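Local coordinates for protein probable polyketide synthase 1 (Dictyostelium discoideum, PDB 2H84) that probably acts as a hybrid polyketide synthase whose C-terminal type III domain, the part in this structure, extends and cyclises polyketide chains, yielding acylpyrones in vitro, at residues A[157-162]-A[332-337]; A[294-299]-A[338-343]. One frame throughout, in Å; residues are numbered along the deposited sequence.

Contact 1 (A[157-162]-A[332-337]); sequences CLAGLS and MSSASV
Cys157 meets Ser333 first: SG lies 3.6 Å from Ser333 OG, close but not hydrogen-bonded, and the same OG stands over Cys157 CA. Ser333 reaches there because its OG is anti to the backbone N (chi1 -152°). Cys157 is the predicted active-site residue; its side chain comes about 3 Å from a bound hexaethylene glycol, probably from the crystallisation liquor, and also touches His298, consistent with the Cys-His-Asn triad of type III polyketide synthases, of which Asn331 would probably be the third member. The carbonyl O of Cys157 turns into the other segment, where the CA-H of Ser334 points at it with CA 3.4 Å away and an angle of 147° at the hydrogen. Leu158 faces away, packing on Ala364 and Glu366 of its own chain and on Arg149 of the second subunit.

The helix 159-171 gets under way here, and with helix 335-345 it forms the buried pair at the heart of the thiolase fold, one from each half of the domain, lying between the layers of strands. Ala159 CB rests on Ser334 CB at 3.5 Å, while the hydroxyl of Ser334 heads elsewhere, to a hydrogen bond with Glu185. Gly160 then lets the two backbones close in, its CA 4.2 Å from the CA of Ser334. A CB on this glycine would run into both Ser334 O and Val337 CG2, and that methyl already lies 3.7 Å from Gly160 CA. Leu161 sends CD1 obliquely across Val337 onto methyl CG1, and both side chains also lie against Ser356 of strand 353-360. Within 332-337 the hydroxyl of Ser336 donates to Ser333 O at 3.0 Å, the donor tilted 18° from the carbonyl plane.

Contact 2 (A[294-299]-A[338-343]); sequences EFLIHT and IFVMDH
The flat group in play is the peptide of Ile297, whose carbonyl O has Val340 CG2 packed against it at 3.9 Å; no ring joins it. Phe295 in the strand and His298 just beyond it both point away from the helix, Phe295 against Ile355 and Thr319, and Phe339 turns elsewhere to meet the ring of Tyr329 edge-to-face. What remains is aliphatic. Val340 spreads its branches over the strand and the loop after it: CG1, anti to the backbone N (chi1 173°), comes 3.9 Å from Leu296 CD2, while the Thr299 side chain passes it in the opposite direction, CG2 against CG2. The hydroxyl of Thr299 is engaged with Gly330 O. The other methyl of Leu296, CD1, lies 4.1 Å from Met341 CG, the two side chains crossing at about a right angle. An alanine in place of Val340 would probably leave Thr299 CG2 without its partner on the helix and open a gap beside Leu296, which would keep only Met341. The axes of strand 294-297 and helix 338-343 approach to 7.9 Å, at 144° between their N-to-C directions; helix 335-345 covers this outermost strand of the chain's sheet, with strand 353-360 hydrogen-bonded beside it and helix 320-329 packing on Val340.

How the contacts relate
From the N terminus the chain reaches 157-162 first, then 294-299, then 332-337 followed directly by 338-343, so the two contacts cross. Contact 1 closes a loop of 169 intervening residues and joins the N-terminal half of the domain to the C-terminal half. Contact 2 closes a much shorter one of 38 residues, largely helical, within the C-terminal half. Helix 335-345 serves both: its start meets helix 159-171, and its next turns cover strand 294-297. Where they adjoin, Ser336 CB lies 3.3 Å from Thr299 OG1 and Ser333 O is 3.5 Å from His298 CE1, bringing the loop after that strand, with His298, beside Cys157, the predicted active-site cysteine.

Contact 1 (A[157-162]-A[332-337])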
ATOM      1  N   CYS A 157      -7.865  -8.928   3.648  1.00 13.27           N
ATOM      2  CA  CYS A 157      -8.574  -9.852   2.783  1.00 14.32           C
ATOM      3  C   CYS A 157      -9.346  -9.191   1.663  1.00 14.79           C
ATOM      4  O   CYS A 157      -9.519  -9.792   0.605  1.00 17.72           O
ATOM      5  CB  CYS A 157      -9.520 -10.727   3.610  1.00 15.48           C
ATOM      6  SG  CYS A 157      -8.702 -11.650   4.923  1.00 14.56           S
ATOM      7  N   LEU A 158      -9.802  -7.960   1.861  1.00 13.94           N
ATOM      8  CA  LEU A 158     -10.569  -7.304   0.808  1.00 14.60           C
ATOM      9  C   LEU A 158      -9.717  -6.690  -0.309  1.00 15.46           C
ATOM     10  O   LEU A 158     -10.241  -6.263  -1.343  1.00 16.19           O
ATOM     11  CB  LEU A 158     -11.500  -6.249   1.415  1.00 13.67           C
ATOM     12  CG  LEU A 158     -10.904  -5.095   2.216  1.00 13.07           C
ATOM     13  CD1 LEU A 158     -10.251  -4.103   1.284  1.00 13.26           C
ATOM     14  CD2 LEU A 158     -12.008  -4.394   2.987  1.00 13.88           C
ATOM     15  N   ALA A 159      -8.403  -6.664  -0.104  1.00 14.77           N
ATOM     16  CA  ALA A 159      -7.497  -6.101  -1.096  1.00 15.13           C
ATOM     17  C   ALA A 159      -7.757  -6.674  -2.491  1.00 15.19           C
ATOM     18  O   ALA A 159      -7.364  -6.084  -3.495  1.00 15.47           O
ATOM     19  CB  ALA A 159      -6.062  -6.354  -0.693  1.00 14.88           C
ATOM     20  N   GLY A 160      -8.416  -7.823  -2.558  1.00 14.23           N
ATOM     21  CA  GLY A 160      -8.707  -8.391  -3.859  1.00 14.87           C
ATOM     22  C   GLY A 160      -9.482  -7.406  -4.719  1.00 15.41           C
ATOM     23  O   GLY A 160      -9.052  -7.038  -5.812  1.00 15.81           O
ATOM     24  N   LEU A 161     -10.634  -6.974  -4.224  1.00 14.78           N
ATOM     25  CA  LEU A 161     -11.456  -6.028  -4.951  1.00 14.21           C
ATOM     26  C   LEU A 161     -10.935  -4.594  -4.857  1.00 14.45           C
ATOM     27  O   LEU A 161     -11.260  -3.753  -5.701  1.00 14.13           O
ATOM     28  CB  LEU A 161     -12.900  -6.117  -4.454  1.00 13.88           C
ATOM     29  CG  LEU A 161     -13.765  -7.102  -5.245  1.00 12.92           C
ATOM     30  CD1 LEU A 161     -12.906  -8.146  -5.935  1.00  9.63           C
ATOM     31  CD2 LEU A 161     -14.768  -7.739  -4.303  1.00 14.01           C
ATOM     32  N   SER A 162     -10.121  -4.307  -3.845  1.00 14.05           N
ATOM     33  CA  SER A 162      -9.573  -2.963  -3.699  1.00 14.26           C
ATOM     34  C   SER A 162      -8.734  -2.635  -4.922  1.00 13.72           C
ATOM     35  O   SER A 162      -8.827  -1.539  -5.475  1.00 13.01           O
ATOM     36  CB  SER A 162      -8.718  -2.860  -2.438  1.00 13.72           C
ATOM     37  OG  SER A 162      -9.541  -2.855  -1.295  1.00 15.45           O
ATOM     38  N   MET A 332      -7.310 -17.454   0.910  1.00 12.53           N
ATOM     39  CA  MET A 332      -5.971 -16.981   0.581  1.00 12.43           C
ATOM     40  C   MET A 332      -5.928 -15.462   0.618  1.00 12.37           C
ATOM     41  O   MET A 332      -5.230 -14.823  -0.182  1.00 11.36           O
ATOM     42  CB  MET A 332      -5.559 -17.461  -0.804  1.00 13.24           C
ATOM     43  CG  MET A 332      -5.584 -18.958  -0.990  1.00 15.59           C
ATOM     44  SD  MET A 332      -5.787 -19.302  -2.746  1.00 21.58           S
ATOM     45  CE  MET A 332      -4.570 -20.170  -3.158  1.00 19.04           C
ATOM     46  N   SER A 333      -6.706 -14.888   1.535  1.00 12.25           N
ATOM     47  CA  SER A 333      -6.787 -13.439   1.704  1.00 12.42           C
ATOM     48  C   SER A 333      -7.112 -12.783   0.355  1.00 14.24           C
ATOM     49  O   SER A 333      -7.878 -13.318  -0.464  1.00 15.71           O
ATOM     50  CB  SER A 333      -5.457 -12.886   2.238  1.00 11.88           C
ATOM     51  OG  SER A 333      -5.612 -11.698   3.003  1.00  8.80           O
ATOM     52  N   SER A 334      -6.506 -11.625   0.111  1.00 14.48           N
ATOM     53  CA  SER A 334      -6.740 -10.874  -1.121  1.00 14.11           C
ATOM     54  C   SER A 334      -6.874 -11.673  -2.416  1.00 14.78           C
ATOM     55  O   SER A 334      -7.746 -11.383  -3.240  1.00 16.21           O
ATOM     56  CB  SER A 334      -5.659  -9.806  -1.305  1.00 12.34           C
ATOM     57  OG  SER A 334      -4.368 -10.372  -1.287  1.00 13.01           O
ATOM     58  N   ALA A 335      -6.027 -12.674  -2.619  1.00 14.80           N
ATOM     59  CA  ALA A 335      -6.071 -13.460  -3.863  1.00 14.74           C
ATOM     60  C   ALA A 335      -7.314 -14.307  -4.103  1.00 15.14           C
ATOM     61  O   ALA A 335      -7.757 -14.437  -5.245  1.00 14.67           O
ATOM     62  CB  ALA A 335      -4.835 -14.345  -3.951  1.00 14.20           C
ATOM     63  N   SER A 336      -7.859 -14.885  -3.034  1.00 16.38           N
ATOM     64  CA  SER A 336      -9.049 -15.738  -3.099  1.00 17.64           C
ATOM     65  C   SER A 336     -10.141 -15.278  -4.077  1.00 18.25           C
ATOM     66  O   SER A 336     -10.783 -16.105  -4.732  1.00 18.21           O
ATOM     67  CB  SER A 336      -9.637 -15.862  -1.696  1.00 17.87           C
ATOM     68  OG  SER A 336      -8.634 -16.207  -0.763  1.00 19.80           O
ATOM     69  N   VAL A 337     -10.352 -13.968  -4.150  1.00 18.52           N
ATOM     70  CA  VAL A 337     -11.347 -13.369  -5.039  1.00 18.57           C
ATOM     71  C   VAL A 337     -10.988 -13.642  -6.480  1.00 17.79           C
ATOM     72  O   VAL A 337     -11.747 -14.222  -7.228  1.00 18.76           O
ATOM     73  CB  VAL A 337     -11.364 -11.846  -4.891  1.00 20.99           C
ATOM     74  CG1 VAL A 337     -12.762 -11.331  -5.125  1.00 20.88           C
ATOM     75  CG2 VAL A 337     -10.752 -11.415  -3.535  1.00 23.52           C
TER

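Contact 2 (A[294-299]-A[338-343])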
ATOM      1  N   GLU A 294     -24.389 -14.139 -11.014  1.00 23.83           N
ATOM      2  CA  GLU A 294     -23.458 -15.161 -10.558  1.00 20.66           C
ATOM      3  C   GLU A 294     -22.729 -14.494  -9.408  1.00 19.03           C
ATOM      4  O   GLU A 294     -22.374 -13.322  -9.495  1.00 18.74           O
ATOM      5  CB  GLU A 294     -22.455 -15.513 -11.662  1.00 21.37           C
ATOM      6  CG  GLU A 294     -21.395 -16.535 -11.259  1.00 21.40           C
ATOM      7  CD  GLU A 294     -21.929 -17.957 -11.241  1.00 23.46           C
ATOM      8  OE1 GLU A 294     -21.351 -18.817 -10.529  1.00 23.30           O
ATOM      9  OE2 GLU A 294     -22.925 -18.217 -11.952  1.00 24.55           O
ATOM     10  N   PHE A 295     -22.510 -15.224  -8.326  1.00 18.20           N
ATOM     11  CA  PHE A 295     -21.818 -14.652  -7.179  1.00 16.80           C
ATOM     12  C   PHE A 295     -20.385 -15.123  -7.015  1.00 16.16           C
ATOM     13  O   PHE A 295     -20.123 -16.298  -6.728  1.00 14.73           O
ATOM     14  CB  PHE A 295     -22.611 -14.911  -5.902  1.00 15.68           C
ATOM     15  CG  PHE A 295     -23.674 -13.885  -5.646  1.00 16.12           C
ATOM     16  CD1 PHE A 295     -23.501 -12.918  -4.665  1.00 15.32           C
ATOM     17  CD2 PHE A 295     -24.813 -13.834  -6.438  1.00 15.94           C
ATOM     18  CE1 PHE A 295     -24.451 -11.921  -4.471  1.00 15.08           C
ATOM     19  CE2 PHE A 295     -25.767 -12.839  -6.248  1.00 15.65           C
ATOM     20  CZ  PHE A 295     -25.579 -11.879  -5.270  1.00 15.15           C
ATOM     21  N   LEU A 296     -19.464 -14.177  -7.212  1.00 15.92           N
ATOM     22  CA  LEU A 296     -18.022 -14.413  -7.105  1.00 14.58           C
ATOM     23  C   LEU A 296     -17.587 -13.766  -5.798  1.00 14.27           C
ATOM     24  O   LEU A 296     -17.130 -12.623  -5.766  1.00 15.21           O
ATOM     25  CB  LEU A 296     -17.304 -13.779  -8.299  1.00 13.12           C
ATOM     26  CG  LEU A 296     -17.948 -14.147  -9.641  1.00 12.53           C
ATOM     27  CD1 LEU A 296     -17.179 -13.507 -10.780  1.00 12.35           C
ATOM     28  CD2 LEU A 296     -18.001 -15.668  -9.793  1.00 10.72           C
ATOM     29  N   ILE A 297     -17.749 -14.521  -4.719  1.00 13.02           N
ATOM     30  CA  ILE A 297     -17.430 -14.052  -3.385  1.00 11.70           C
ATOM     31  C   ILE A 297     -16.083 -14.512  -2.863  1.00 11.10           C
ATOM     32  O   ILE A 297     -15.668 -15.650  -3.080  1.00 11.01           O
ATOM     33  CB  ILE A 297     -18.503 -14.521  -2.384  1.00 13.11           C
ATOM     34  CG1 ILE A 297     -19.898 -14.181  -2.917  1.00 12.83           C
ATOM     35  CG2 ILE A 297     -18.270 -13.864  -1.018  1.00 12.96           C
ATOM     36  CD1 ILE A 297     -21.029 -14.683  -2.038  1.00 11.91           C
ATOM     37  N   HIS A 298     -15.410 -13.601  -2.167  1.00 11.72           N
ATOM     38  CA  HIS A 298     -14.126 -13.876  -1.537  1.00 11.53           C
ATOM     39  C   HIS A 298     -14.356 -15.065  -0.607  1.00 12.04           C
ATOM     40  O   HIS A 298     -15.199 -15.004   0.286  1.00 13.17           O
ATOM     41  CB  HIS A 298     -13.683 -12.655  -0.724  1.00 11.06           C
ATOM     42  CG  HIS A 298     -12.717 -12.979   0.368  1.00 10.22           C
ATOM     43  ND1 HIS A 298     -11.472 -13.510   0.121  1.00 10.92           N
ATOM     44  CD2 HIS A 298     -12.825 -12.869   1.714  1.00 10.26           C
ATOM     45  CE1 HIS A 298     -10.853 -13.715   1.269  1.00 12.85           C
ATOM     46  NE2 HIS A 298     -11.651 -13.335   2.251  1.00 11.55           N
ATOM     47  N   THR A 299     -13.625 -16.148  -0.828  1.00 11.95           N
ATOM     48  CA  THR A 299     -13.783 -17.341  -0.009  1.00 13.24           C
ATOM     49  C   THR A 299     -13.226 -17.217   1.414  1.00 14.80           C
ATOM     50  O   THR A 299     -12.280 -17.915   1.791  1.00 16.14           O
ATOM     51  CB  THR A 299     -13.123 -18.549  -0.683  1.00 12.10           C
ATOM     52  OG1 THR A 299     -11.739 -18.278  -0.920  1.00 12.29           O
ATOM     53  CG2 THR A 299     -13.777 -18.805  -2.008  1.00 12.82           C
ATOM     54  N   ILE A 338      -9.798 -13.180  -6.846  1.00 15.27           N
ATOM     55  CA  ILE A 338      -9.265 -13.362  -8.189  1.00 12.85           C
ATOM     56  C   ILE A 338      -9.274 -14.842  -8.571  1.00 12.37           C
ATOM     57  O   ILE A 338      -9.648 -15.184  -9.687  1.00 11.82           O
ATOM     58  CB  ILE A 338      -7.851 -12.798  -8.279  1.00 11.64           C
ATOM     59  CG1 ILE A 338      -7.837 -11.369  -7.718  1.00  9.33           C
ATOM     60  CG2 ILE A 338      -7.350 -12.836  -9.705  1.00  8.92           C
ATOM     61  CD1 ILE A 338      -8.757 -10.400  -8.421  1.00  8.08           C
ATOM     62  N   PHE A 339      -8.861 -15.719  -7.659  1.00 12.72           N
ATOM     63  CA  PHE A 339      -8.854 -17.157  -7.939  1.00 13.76           C
ATOM     64  C   PHE A 339     -10.232 -17.604  -8.424  1.00 14.95           C
ATOM     65  O   PHE A 339     -10.348 -18.360  -9.399  1.00 14.01           O
ATOM     66  CB  PHE A 339      -8.489 -17.956  -6.689  1.00 13.41           C
ATOM     67  CG  PHE A 339      -7.050 -18.372  -6.622  1.00 13.56           C
ATOM     68  CD1 PHE A 339      -6.040 -17.428  -6.440  1.00 12.59           C
ATOM     69  CD2 PHE A 339      -6.702 -19.722  -6.713  1.00 13.48           C
ATOM     70  CE1 PHE A 339      -4.698 -17.822  -6.338  1.00 12.18           C
ATOM     71  CE2 PHE A 339      -5.363 -20.128  -6.614  1.00 13.96           C
ATOM     72  CZ  PHE A 339      -4.358 -19.174  -6.428  1.00 12.77           C
ATOM     73  N   VAL A 340     -11.272 -17.135  -7.733  1.00 15.43           N
ATOM     74  CA  VAL A 340     -12.644 -17.466  -8.093  1.00 15.74           C
ATOM     75  C   VAL A 340     -12.974 -16.925  -9.485  1.00 15.81           C
ATOM     76  O   VAL A 340     -13.527 -17.645 -10.313  1.00 16.27           O
ATOM     77  CB  VAL A 340     -13.653 -16.890  -7.081  1.00 15.77           C
ATOM     78  CG1 VAL A 340     -15.068 -17.110  -7.583  1.00 14.32           C
ATOM     79  CG2 VAL A 340     -13.471 -17.555  -5.728  1.00 15.83           C
ATOM     80  N   MET A 341     -12.640 -15.664  -9.745  1.00 15.81           N
ATOM     81  CA  MET A 341     -12.897 -15.081 -11.060  1.00 17.00           C
ATOM     82  C   MET A 341     -12.253 -15.923 -12.164  1.00 18.71           C
ATOM     83  O   MET A 341     -12.862 -16.150 -13.207  1.00 20.04           O
ATOM     84  CB  MET A 341     -12.371 -13.644 -11.127  1.00 14.94           C
ATOM     85  CG  MET A 341     -13.198 -12.665 -10.323  1.00 13.88           C
ATOM     86  SD  MET A 341     -12.485 -11.027 -10.277  1.00 12.68           S
ATOM     87  CE  MET A 341     -13.221 -10.279 -11.626  1.00 11.41           C
ATOM     88  N   ASP A 342     -11.028 -16.389 -11.930  1.00 19.94           N
ATOM     89  CA  ASP A 342     -10.322 -17.215 -12.904  1.00 20.79           C
ATOM     90  C   ASP A 342     -11.119 -18.476 -13.229  1.00 21.55           C
ATOM     91  O   ASP A 342     -11.537 -18.684 -14.366  1.00 23.44           O
ATOM     92  CB  ASP A 342      -8.933 -17.596 -12.364  1.00 20.73           C
ATOM     93  CG  ASP A 342      -8.356 -18.859 -13.019  1.00 20.57           C
ATOM     94  OD1 ASP A 342      -8.108 -18.862 -14.249  1.00 18.37           O
ATOM     95  OD2 ASP A 342      -8.150 -19.854 -12.288  1.00 19.51           O
ATOM     96  N   HIS A 343     -11.336 -19.307 -12.221  1.00 21.00           N
ATOM     97  CA  HIS A 343     -12.067 -20.546 -12.403  1.00 22.06           C
ATOM     98  C   HIS A 343     -13.493 -20.346 -12.913  1.00 22.59           C
ATOM     99  O   HIS A 343     -14.050 -21.246 -13.528  1.00 22.00           O
ATOM    100  CB  HIS A 343     -12.046 -21.325 -11.083  1.00 22.71           C
ATOM    101  CG  HIS A 343     -13.038 -22.443 -11.001  1.00 23.73           C
ATOM    102  ND1 HIS A 343     -14.340 -22.253 -10.589  1.00 24.37           N
ATOM    103  CD2 HIS A 343     -12.908 -23.768 -11.248  1.00 24.33           C
ATOM    104  CE1 HIS A 343     -14.971 -23.416 -10.583  1.00 24.81           C
ATOM    105  NE2 HIS A 343     -14.126 -24.349 -10.978  1.00 25.31           N
TER